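Local coordinates for protein concanavalin B (Canavalia ensiformis, PDB 6CAF) that may act as a carbohydrate-binding seed protein, being a chitinase-like member of glycosyl hydrolase family 18, at residues Y53-I58 with F206-V211; A186-L191 with E195-A200; S235-V240 with K245-E250. One frame throughout, in Å; residues are numbered along the deposited sequence.

The three contacts lie in one (beta/alpha)8 barrel, contact 1 near its centre, contact 2 in the loop after strand 183-186 and contact 3 between helix 227-239 and strand 247-252, with centres about 11 to 14 Å apart. Strand 208-212 ties them together. On one side it pairs with the start of contact 2, Phe210 N lying 2.8 Å from Ala186 O; on the other it pairs with contact 3, where Phe248 N lies 2.9 Å from Ile209 O. Contacts 2 and 3 also meet directly, Trp236 NE1 donating to Cys190 O at 2.9 Å. In this family the carbohydrate site lies at the C-terminal ends of the barrel strands, toward which segments 186-191 and 245-250 run.

Contact 1: residues Y53-I58 with F206-V211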
loop_
_atom_site.group_PDB
_atom_site.type_symbol
_atom_site.label_atom_id
_atom_site.label_comp_id
_atom_site.label_asym_id
_atom_site.label_seq_id
_atom_site.Cartn_x
_atom_site.Cartn_y
_atom_site.Cartn_z
ATOM N N TYR A 53 2.450 10.262 8.483
ATOM C CA TYR A 53 1.779 9.389 7.543
ATOM C C TYR A 53 0.287 9.689 7.451
ATOM O O TYR A 53 -0.406 9.856 8.462
ATOM C CB TYR A 53 1.954 7.943 7.983
ATOM C CG TYR A 53 3.372 7.558 8.323
ATOM C CD1 TYR A 53 4.374 7.540 7.360
ATOM C CD2 TYR A 53 3.724 7.253 9.628
ATOM C CE1 TYR A 53 5.669 7.180 7.663
ATOM C CE2 TYR A 53 5.014 6.873 9.936
ATOM C CZ TYR A 53 5.977 6.834 8.957
ATOM O OH TYR A 53 7.247 6.391 9.261
ATOM N N LYS A 54 -0.198 9.735 6.229
ATOM C CA LYS A 54 -1.623 9.770 5.973
ATOM C C LYS A 54 -2.280 8.403 5.858
ATOM O O LYS A 54 -3.474 8.288 6.084
ATOM C CB LYS A 54 -1.920 10.569 4.709
ATOM C CG LYS A 54 -3.379 10.872 4.428
ATOM C CD LYS A 54 -3.787 12.307 4.637
ATOM C CE LYS A 54 -5.247 12.474 4.223
ATOM N NZ LYS A 54 -5.598 11.589 3.073
ATOM N N ILE A 55 -1.486 7.407 5.501
ATOM C CA ILE A 55 -1.951 6.049 5.269
ATOM C C ILE A 55 -0.947 5.090 5.912
ATOM O O ILE A 55 0.253 5.234 5.704
ATOM C CB ILE A 55 -2.056 5.753 3.760
ATOM C CG1 ILE A 55 -3.113 6.636 3.098
ATOM C CG2 ILE A 55 -2.291 4.278 3.532
ATOM C CD1 ILE A 55 -3.069 6.611 1.588
ATOM N N VAL A 56 -1.472 4.105 6.633
ATOM C CA VAL A 56 -0.665 2.995 7.115
ATOM C C VAL A 56 -1.273 1.712 6.562
ATOM O O VAL A 56 -2.473 1.451 6.725
ATOM C CB VAL A 56 -0.616 2.952 8.655
ATOM C CG1 VAL A 56 0.154 1.750 9.144
ATOM C CG2 VAL A 56 -0.007 4.223 9.184
ATOM N N PHE A 57 -0.432 0.911 5.924
ATOM C CA PHE A 57 -0.816 -0.408 5.432
ATOM C C PHE A 57 -0.435 -1.459 6.473
ATOM O O PHE A 57 0.761 -1.680 6.721
ATOM C CB PHE A 57 -0.063 -0.780 4.151
ATOM C CG PHE A 57 -0.202 0.178 3.011
ATOM C CD1 PHE A 57 -1.426 0.444 2.431
ATOM C CD2 PHE A 57 0.922 0.763 2.469
ATOM C CE1 PHE A 57 -1.506 1.272 1.337
ATOM C CE2 PHE A 57 0.835 1.569 1.362
ATOM C CZ PHE A 57 -0.382 1.852 0.802
ATOM N N ILE A 58 -1.419 -2.112 7.097
ATOM C CA ILE A 58 -1.148 -3.249 7.974
ATOM C C ILE A 58 -0.826 -4.444 7.085
ATOM O O ILE A 58 -1.663 -4.860 6.257
ATOM C CB ILE A 58 -2.327 -3.556 8.907
ATOM C CG1 ILE A 58 -2.562 -2.362 9.849
ATOM C CG2 ILE A 58 -2.074 -4.824 9.667
ATOM C CD1 ILE A 58 -3.739 -2.509 10.766
ATOM N N PHE A 206 -9.523 0.871 -8.781
ATOM C CA PHE A 206 -8.642 1.302 -7.723
ATOM C C PHE A 206 -8.717 2.814 -7.535
ATOM O O PHE A 206 -8.641 3.583 -8.486
ATOM C CB PHE A 206 -7.187 0.913 -7.960
ATOM C CG PHE A 206 -6.900 -0.563 -7.869
ATOM C CD1 PHE A 206 -7.069 -1.238 -6.677
ATOM C CD2 PHE A 206 -6.428 -1.271 -8.964
ATOM C CE1 PHE A 206 -6.762 -2.576 -6.571
ATOM C CE2 PHE A 206 -6.135 -2.619 -8.854
ATOM C CZ PHE A 206 -6.289 -3.264 -7.658
ATOM N N ASP A 207 -8.811 3.215 -6.275
ATOM C CA ASP A 207 -8.666 4.610 -5.903
ATOM C C ASP A 207 -7.239 5.126 -6.024
ATOM O O ASP A 207 -7.023 6.282 -6.420
ATOM C CB ASP A 207 -9.177 4.838 -4.475
ATOM C CG ASP A 207 -10.651 4.514 -4.328
ATOM O OD1 ASP A 207 -11.432 5.404 -4.741
ATOM O OD2 ASP A 207 -10.963 3.425 -3.816
ATOM N N TYR A 208 -6.280 4.285 -5.643
ATOM C CA TYR A 208 -4.892 4.693 -5.585
ATOM C C TYR A 208 -4.015 3.593 -6.155
ATOM O O TYR A 208 -4.266 2.403 -5.896
ATOM C CB TYR A 208 -4.431 4.902 -4.155
ATOM C CG TYR A 208 -5.137 5.928 -3.342
ATOM C CD1 TYR A 208 -5.478 7.150 -3.858
ATOM C CD2 TYR A 208 -5.346 5.699 -1.985
ATOM C CE1 TYR A 208 -6.092 8.125 -3.059
ATOM C CE2 TYR A 208 -5.893 6.666 -1.158
ATOM C CZ TYR A 208 -6.311 7.872 -1.707
ATOM O OH TYR A 208 -6.865 8.805 -0.845
ATOM N N ILE A 209 -2.963 4.006 -6.857
ATOM C CA ILE A 209 -1.962 3.086 -7.360
ATOM C C ILE A 209 -0.606 3.527 -6.819
ATOM O O ILE A 209 -0.179 4.665 -7.035
ATOM C CB ILE A 209 -1.915 3.092 -8.902
ATOM C CG1 ILE A 209 -3.291 2.801 -9.505
ATOM C CG2 ILE A 209 -0.856 2.149 -9.413
ATOM C CD1 ILE A 209 -3.781 1.413 -9.271
ATOM N N PHE A 210 0.044 2.619 -6.098
ATOM C CA PHE A 210 1.345 2.832 -5.491
ATOM C C PHE A 210 2.379 2.050 -6.306
ATOM O O PHE A 210 2.530 0.848 -6.130
ATOM C CB PHE A 210 1.309 2.330 -4.041
ATOM C CG PHE A 210 0.400 3.107 -3.143
ATOM C CD1 PHE A 210 -0.940 2.803 -3.039
ATOM C CD2 PHE A 210 0.885 4.175 -2.409
ATOM C CE1 PHE A 210 -1.766 3.523 -2.205
ATOM C CE2 PHE A 210 0.054 4.902 -1.576
ATOM C CZ PHE A 210 -1.288 4.599 -1.500
ATOM N N VAL A 211 3.034 2.721 -7.239
ATOM C CA VAL A 211 3.909 2.028 -8.159
ATOM C C VAL A 211 5.251 1.778 -7.485
ATOM O O VAL A 211 5.886 2.712 -6.990
ATOM C CB VAL A 211 4.092 2.858 -9.423
ATOM C CG1 VAL A 211 5.024 2.140 -10.393
ATOM C CG2 VAL A 211 2.762 3.131 -10.109
#
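Phe57 and Phe210 reach toward each other from opposite sides of the barrel and meet as a T-shaped pair. The edge of the Phe57 ring is turned to the face of Phe210, with the planes at 87° and the centroids 5.1 Å apart. Atom CZ of Phe57 stands over the middle of the other ring, 3.7 Å from Phe210 CZ. Ile55 comes in beside this pair. Its chain is extended at the second torsion (chi2 168°), which carries CD1 across to the edge of Phe210, 4.1 Å from Phe210 CZ. The same methyl, Ile55 CD1, lies 3.9 Å from Tyr208 CE2, so this one group touches both aromatic side chains. The other branch, CG2, lies over one face of Phe57, toward its rim. His152 stacks on Phe57, and Phe248 on Phe210, extending the aromatic cluster inside the barrel. The axes of the short strand segments 55-58 and 208-211 approach to 12.7 Å and are inclined at 74°. Inward-pointing side chains that meet across such a gap are typical of the interior of a (beta/alpha)8 TIM barrel, the fold of glycosyl hydrolase family 18.

Contact 2: residues A186-L191 with E195-A200; sequences AAPGCL and EYLDNA
Leu197, which packs on Pro188, gives its N-H, as Tyr196 does, to Asp194 OD2 in the intervening turn, while OD1 of the same carboxylate takes the N-H of Gly189. The bond to Tyr196, two residues on, closes an Asx turn, and the three bonds link the 195-197 backbone to Gly189 through one side chain and should limit the rotation of the carboxylate. The contact itself is apolar and carried by Leu197. The CG of this leucine lies beside its own backbone N (chi1 -75°), and from there its CD1 branch is directed onto residues 186-188. That methyl sits above the plane of the Ala187-Pro188 peptide, near the imide nitrogen but offset from it, with Leu197 CD1 3.8 Å from Pro188 N and 4.0 Å from Ala187 C. At the borders of the same patch, Ala186 CB and Pro188 CB each lie 4.2 Å from Leu197 CD1. A proline nitrogen has no hydrogen to donate, so a methyl group over this peptide deprives it of no N-H bond. Residues 186-191 run on from strand 183-186 along strand 208-212, where Ala186 and Pro188 pack on Ile209, and a disulfide joins Cys190 to Cys219. The 195-200 segment leads into helix 198-202, whose Ala200 rests on Leu168 of helix 164-178.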
loop_
_atom_site.group_PDB
_atom_site.type_symbol
_atom_site.label_atom_id
_atom_site.label_comp_id
_atom_site.label_asym_id
_atom_site.label_seq_id
_atom_site.Cartn_x
_atom_site.Cartn_y
_atom_site.Cartn_z
ATOM N N ALA A 186 -3.620 -0.485 -4.989
ATOM C CA ALA A 186 -2.739 -1.516 -5.522
ATOM C C ALA A 186 -1.299 -1.069 -5.471
ATOM O O ALA A 186 -1.022 0.133 -5.507
ATOM C CB ALA A 186 -3.098 -1.842 -6.937
ATOM N N ALA A 187 -0.398 -2.047 -5.456
ATOM C CA ALA A 187 1.055 -1.778 -5.535
ATOM C C ALA A 187 1.679 -2.632 -6.637
ATOM O O ALA A 187 2.333 -3.642 -6.362
ATOM C CB ALA A 187 1.744 -2.030 -4.211
ATOM N N PRO A 188 1.484 -2.243 -7.894
ATOM C CA PRO A 188 2.164 -2.944 -8.992
ATOM C C PRO A 188 3.659 -2.659 -9.017
ATOM O O PRO A 188 4.124 -1.672 -8.447
ATOM C CB PRO A 188 1.478 -2.372 -10.229
ATOM C CG PRO A 188 1.171 -0.965 -9.822
ATOM C CD PRO A 188 0.743 -1.067 -8.374
ATOM N N GLY A 189 4.375 -3.486 -9.760
ATOM C CA GLY A 189 5.757 -3.171 -10.093
ATOM C C GLY A 189 5.844 -2.007 -11.065
ATOM O O GLY A 189 4.859 -1.580 -11.613
ATOM N N CYS A 190 7.039 -1.489 -11.274
ATOM C CA CYS A 190 7.159 -0.283 -12.062
ATOM C C CYS A 190 7.166 -0.447 -13.553
ATOM O O CYS A 190 7.006 0.558 -14.244
ATOM C CB CYS A 190 8.314 0.604 -11.617
ATOM S SG CYS A 190 9.936 -0.119 -11.554
ATOM N N LEU A 191 7.267 -1.651 -14.080
ATOM C CA LEU A 191 7.148 -1.793 -15.536
ATOM C C LEU A 191 5.725 -2.142 -15.903
ATOM O O LEU A 191 5.219 -3.183 -15.515
ATOM C CB LEU A 191 8.056 -2.873 -16.080
ATOM C CG LEU A 191 8.078 -2.938 -17.631
ATOM C CD1 LEU A 191 8.322 -1.577 -18.295
ATOM C CD2 LEU A 191 9.137 -3.914 -18.041
ATOM N N GLU A 195 2.565 -7.743 -14.444
ATOM C CA GLU A 195 2.253 -9.154 -14.733
ATOM C C GLU A 195 1.075 -9.697 -13.951
ATOM O O GLU A 195 0.379 -10.596 -14.421
ATOM C CB GLU A 195 3.486 -10.026 -14.436
ATOM C CG GLU A 195 3.220 -11.478 -14.034
ATOM C CD GLU A 195 4.482 -12.335 -13.977
ATOM O OE1 GLU A 195 5.542 -11.828 -13.518
ATOM O OE2 GLU A 195 4.410 -13.526 -14.396
ATOM N N TYR A 196 0.852 -9.169 -12.756
ATOM C CA TYR A 196 -0.191 -9.689 -11.894
ATOM C C TYR A 196 -1.427 -8.826 -11.803
ATOM O O TYR A 196 -2.537 -9.345 -11.667
ATOM C CB TYR A 196 0.355 -9.953 -10.488
ATOM C CG TYR A 196 1.516 -10.872 -10.490
ATOM C CD1 TYR A 196 1.371 -12.183 -10.906
ATOM C CD2 TYR A 196 2.763 -10.456 -10.040
ATOM C CE1 TYR A 196 2.452 -13.054 -10.923
ATOM C CE2 TYR A 196 3.852 -11.310 -10.049
ATOM C CZ TYR A 196 3.685 -12.614 -10.486
ATOM O OH TYR A 196 4.736 -13.488 -10.468
ATOM N N LEU A 197 -1.231 -7.505 -11.860
ATOM C CA LEU A 197 -2.288 -6.572 -11.565
ATOM C C LEU A 197 -2.820 -5.826 -12.774
ATOM O O LEU A 197 -3.727 -5.008 -12.609
ATOM C CB LEU A 197 -1.812 -5.574 -10.507
ATOM C CG LEU A 197 -1.741 -6.121 -9.082
ATOM C CD1 LEU A 197 -0.921 -5.188 -8.200
ATOM C CD2 LEU A 197 -3.141 -6.323 -8.545
ATOM N N ASP A 198 -2.317 -6.063 -13.983
ATOM C CA ASP A 198 -2.792 -5.252 -15.096
ATOM C C ASP A 198 -4.300 -5.347 -15.302
ATOM O O ASP A 198 -4.967 -4.333 -15.484
ATOM C CB ASP A 198 -2.075 -5.521 -16.406
ATOM C CG ASP A 198 -2.322 -4.408 -17.443
ATOM O OD1 ASP A 198 -2.095 -3.228 -17.137
ATOM O OD2 ASP A 198 -2.763 -4.736 -18.553
ATOM N N ASN A 199 -4.846 -6.565 -15.319
ATOM C CA ASN A 199 -6.293 -6.675 -15.541
ATOM C C ASN A 199 -7.060 -5.950 -14.433
ATOM O O ASN A 199 -8.056 -5.258 -14.699
ATOM C CB ASN A 199 -6.754 -8.121 -15.622
ATOM C CG ASN A 199 -6.415 -8.763 -16.918
ATOM O OD1 ASN A 199 -6.138 -8.117 -17.905
ATOM N ND2 ASN A 199 -6.534 -10.064 -16.936
ATOM N N ALA A 200 -6.624 -6.116 -13.186
ATOM C CA ALA A 200 -7.293 -5.392 -12.109
ATOM C C ALA A 200 -7.199 -3.877 -12.319
ATOM O O ALA A 200 -8.190 -3.152 -12.152
ATOM C CB ALA A 200 -6.716 -5.810 -10.768
#

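Contact 3: residues S235-V240 with K245-E250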
loop_
_atom_site.group_PDB
_atom_site.type_symbol
_atom_site.label_atom_id
_atom_site.label_comp_id
_atom_site.label_asym_id
_atom_site.label_seq_id
_atom_site.Cartn_x
_atom_site.Cartn_y
_atom_site.Cartn_z
ATOM N N SER A 235 4.587 6.369 -18.341
ATOM C CA SER A 235 3.844 5.188 -18.773
ATOM C C SER A 235 2.648 4.918 -17.875
ATOM O O SER A 235 1.550 4.588 -18.354
ATOM C CB SER A 235 4.774 3.998 -18.815
ATOM O OG SER A 235 5.845 4.189 -19.712
ATOM N N TRP A 236 2.843 5.030 -16.567
ATOM C CA TRP A 236 1.771 4.795 -15.603
ATOM C C TRP A 236 0.675 5.860 -15.719
ATOM O O TRP A 236 -0.510 5.534 -15.533
ATOM C CB TRP A 236 2.329 4.684 -14.171
ATOM C CG TRP A 236 2.898 3.330 -13.968
ATOM C CD1 TRP A 236 4.195 2.960 -14.069
ATOM C CD2 TRP A 236 2.156 2.132 -13.729
ATOM N NE1 TRP A 236 4.315 1.613 -13.880
ATOM C CE2 TRP A 236 3.074 1.076 -13.677
ATOM C CE3 TRP A 236 0.806 1.856 -13.545
ATOM C CZ2 TRP A 236 2.693 -0.235 -13.452
ATOM C CZ3 TRP A 236 0.426 0.554 -13.341
ATOM C CH2 TRP A 236 1.356 -0.473 -13.295
ATOM N N THR A 237 1.028 7.112 -16.017
ATOM C CA THR A 237 -0.024 8.100 -16.181
ATOM C C THR A 237 -0.936 7.737 -17.337
ATOM O O THR A 237 -2.107 8.075 -17.331
ATOM C CB THR A 237 0.489 9.530 -16.385
ATOM O OG1 THR A 237 1.202 9.662 -17.614
ATOM C CG2 THR A 237 1.327 9.991 -15.202
ATOM N N LYS A 238 -0.393 7.055 -18.340
ATOM C CA LYS A 238 -1.243 6.633 -19.470
ATOM C C LYS A 238 -2.024 5.358 -19.181
ATOM O O LYS A 238 -3.120 5.164 -19.722
ATOM C CB LYS A 238 -0.414 6.397 -20.701
ATOM C CG LYS A 238 0.411 7.577 -21.091
ATOM C CD LYS A 238 -0.395 8.846 -21.096
ATOM C CE LYS A 238 0.444 9.948 -21.696
ATOM N NZ LYS A 238 -0.266 11.256 -21.700
ATOM N N SER A 239 -1.587 4.566 -18.486
ATOM C CA SER A 239 -2.059 3.181 -18.116
ATOM C C SER A 239 -3.232 3.364 -17.041
ATOM O O SER A 239 -4.138 2.530 -16.985
ATOM C CB SER A 239 -0.898 2.336 -17.539
ATOM O OG SER A 239 -0.254 1.501 -18.501
ATOM N N VAL A 240 -3.134 4.252 -16.168
ATOM C CA VAL A 240 -4.068 4.329 -15.066
ATOM C C VAL A 240 -5.114 5.396 -15.333
ATOM O O VAL A 240 -4.802 6.595 -15.464
ATOM C CB VAL A 240 -3.355 4.648 -13.733
ATOM C CG1 VAL A 240 -4.378 4.898 -12.620
ATOM C CG2 VAL A 240 -2.388 3.539 -13.374
ATOM N N LYS A 245 -5.808 12.481 -9.132
ATOM C CA LYS A 245 -4.624 12.489 -8.309
ATOM C C LYS A 245 -4.536 11.179 -7.570
ATOM O O LYS A 245 -4.862 11.091 -6.391
ATOM C CB LYS A 245 -4.695 13.666 -7.359
ATOM C CG LYS A 245 -3.401 14.089 -6.750
ATOM C CD LYS A 245 -3.385 15.524 -6.195
ATOM C CE LYS A 245 -3.468 16.534 -7.328
ATOM N NZ LYS A 245 -2.953 17.878 -6.960
ATOM N N ASN A 246 -4.108 10.152 -8.291
ATOM C CA ASN A 246 -4.242 8.788 -7.811
ATOM C C ASN A 246 -2.967 7.965 -7.904
ATOM O O ASN A 246 -3.034 6.775 -7.627
ATOM C CB ASN A 246 -5.400 8.072 -8.502
ATOM C CG ASN A 246 -5.299 8.054 -10.016
ATOM O OD1 ASN A 246 -4.264 8.351 -10.601
ATOM N ND2 ASN A 246 -6.419 7.675 -10.668
ATOM N N LEU A 247 -1.844 8.605 -8.250
ATOM C CA LEU A 247 -0.583 7.901 -8.433
ATOM C C LEU A 247 0.411 8.282 -7.354
ATOM O O LEU A 247 0.643 9.461 -7.079
ATOM C CB LEU A 247 0.029 8.178 -9.782
ATOM C CG LEU A 247 -0.739 7.787 -11.001
ATOM C CD1 LEU A 247 0.089 8.097 -12.241
ATOM C CD2 LEU A 247 -1.099 6.337 -10.935
ATOM N N PHE A 248 0.994 7.249 -6.759
ATOM C CA PHE A 248 2.011 7.421 -5.761
ATOM C C PHE A 248 3.274 6.700 -6.192
ATOM O O PHE A 248 3.186 5.666 -6.873
ATOM C CB PHE A 248 1.608 6.787 -4.437
ATOM C CG PHE A 248 0.433 7.396 -3.748
ATOM C CD1 PHE A 248 -0.852 7.170 -4.203
ATOM C CD2 PHE A 248 0.607 8.134 -2.570
ATOM C CE1 PHE A 248 -1.940 7.665 -3.517
ATOM C CE2 PHE A 248 -0.486 8.657 -1.896
ATOM C CZ PHE A 248 -1.762 8.387 -2.367
ATOM N N LEU A 249 4.428 7.208 -5.756
ATOM C CA LEU A 249 5.673 6.453 -5.885
ATOM C C LEU A 249 5.899 5.652 -4.621
ATOM O O LEU A 249 6.043 6.232 -3.531
ATOM C CB LEU A 249 6.890 7.355 -6.067
ATOM C CG LEU A 249 6.882 8.253 -7.286
ATOM C CD1 LEU A 249 6.240 9.596 -6.947
ATOM C CD2 LEU A 249 8.311 8.504 -7.743
ATOM N N GLU A 250 5.966 4.324 -4.738
ATOM C CA GLU A 250 6.388 3.490 -3.621
ATOM C C GLU A 250 7.889 3.285 -3.733
ATOM O O GLU A 250 8.391 2.868 -4.782
ATOM C CB GLU A 250 5.662 2.155 -3.560
ATOM C CG GLU A 250 6.116 1.342 -2.382
ATOM C CD GLU A 250 5.358 0.058 -2.213
ATOM O OE1 GLU A 250 4.116 0.128 -2.282
ATOM O OE2 GLU A 250 5.979 -0.982 -1.898
#
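Helix 227-239 ends over the start of strand 247-252, with the CA atoms of Thr237 and Leu247 7.8 Å apart. Val240 is the first residue to leave helical geometry, although Val240 N is still bonded to Trp236 O at 3.0 Å. Leu247 points into this last turn and divides its two methyl groups between two partners. CD1 reaches Thr237, whose side chain it crosses at about a right angle, with Leu247 CD1 3.7 Å from Thr237 CG2. The threonine is turned (chi1 66°) to bring OG1 back to the carbonyl of Leu234, leaving its methyl group for the leucine. CD2 slides alongside Val240 in the opposite direction, Leu247 CD2 lying 3.9 Å from Val240 CG2 and 4.0 Å from Val240 CG1. Val240 CG1 also meets the amide of Asn246, 4.0 Å from Asn246 ND2. That amide is held at both ends, ND2 donating to Pro242 O and OD1 accepting from Arg283; its polar atoms are thus satisfied elsewhere, and against the valine methyl it only packs. An alanine in place of Leu247 lacks both branches and would probably leave a gap between helix end and strand, with Thr237 CG2 and Val240 CG2 deprived of their apolar partner. Arg283 also bonds the carbonyls of Thr237 and Val240 at the helix end. The contact thus closes the beta-alpha-beta unit of strand 208-212, helix 227-239 and strand 247-252, with Val240 and Leu247 both resting on Ile209 of the neighbouring strand.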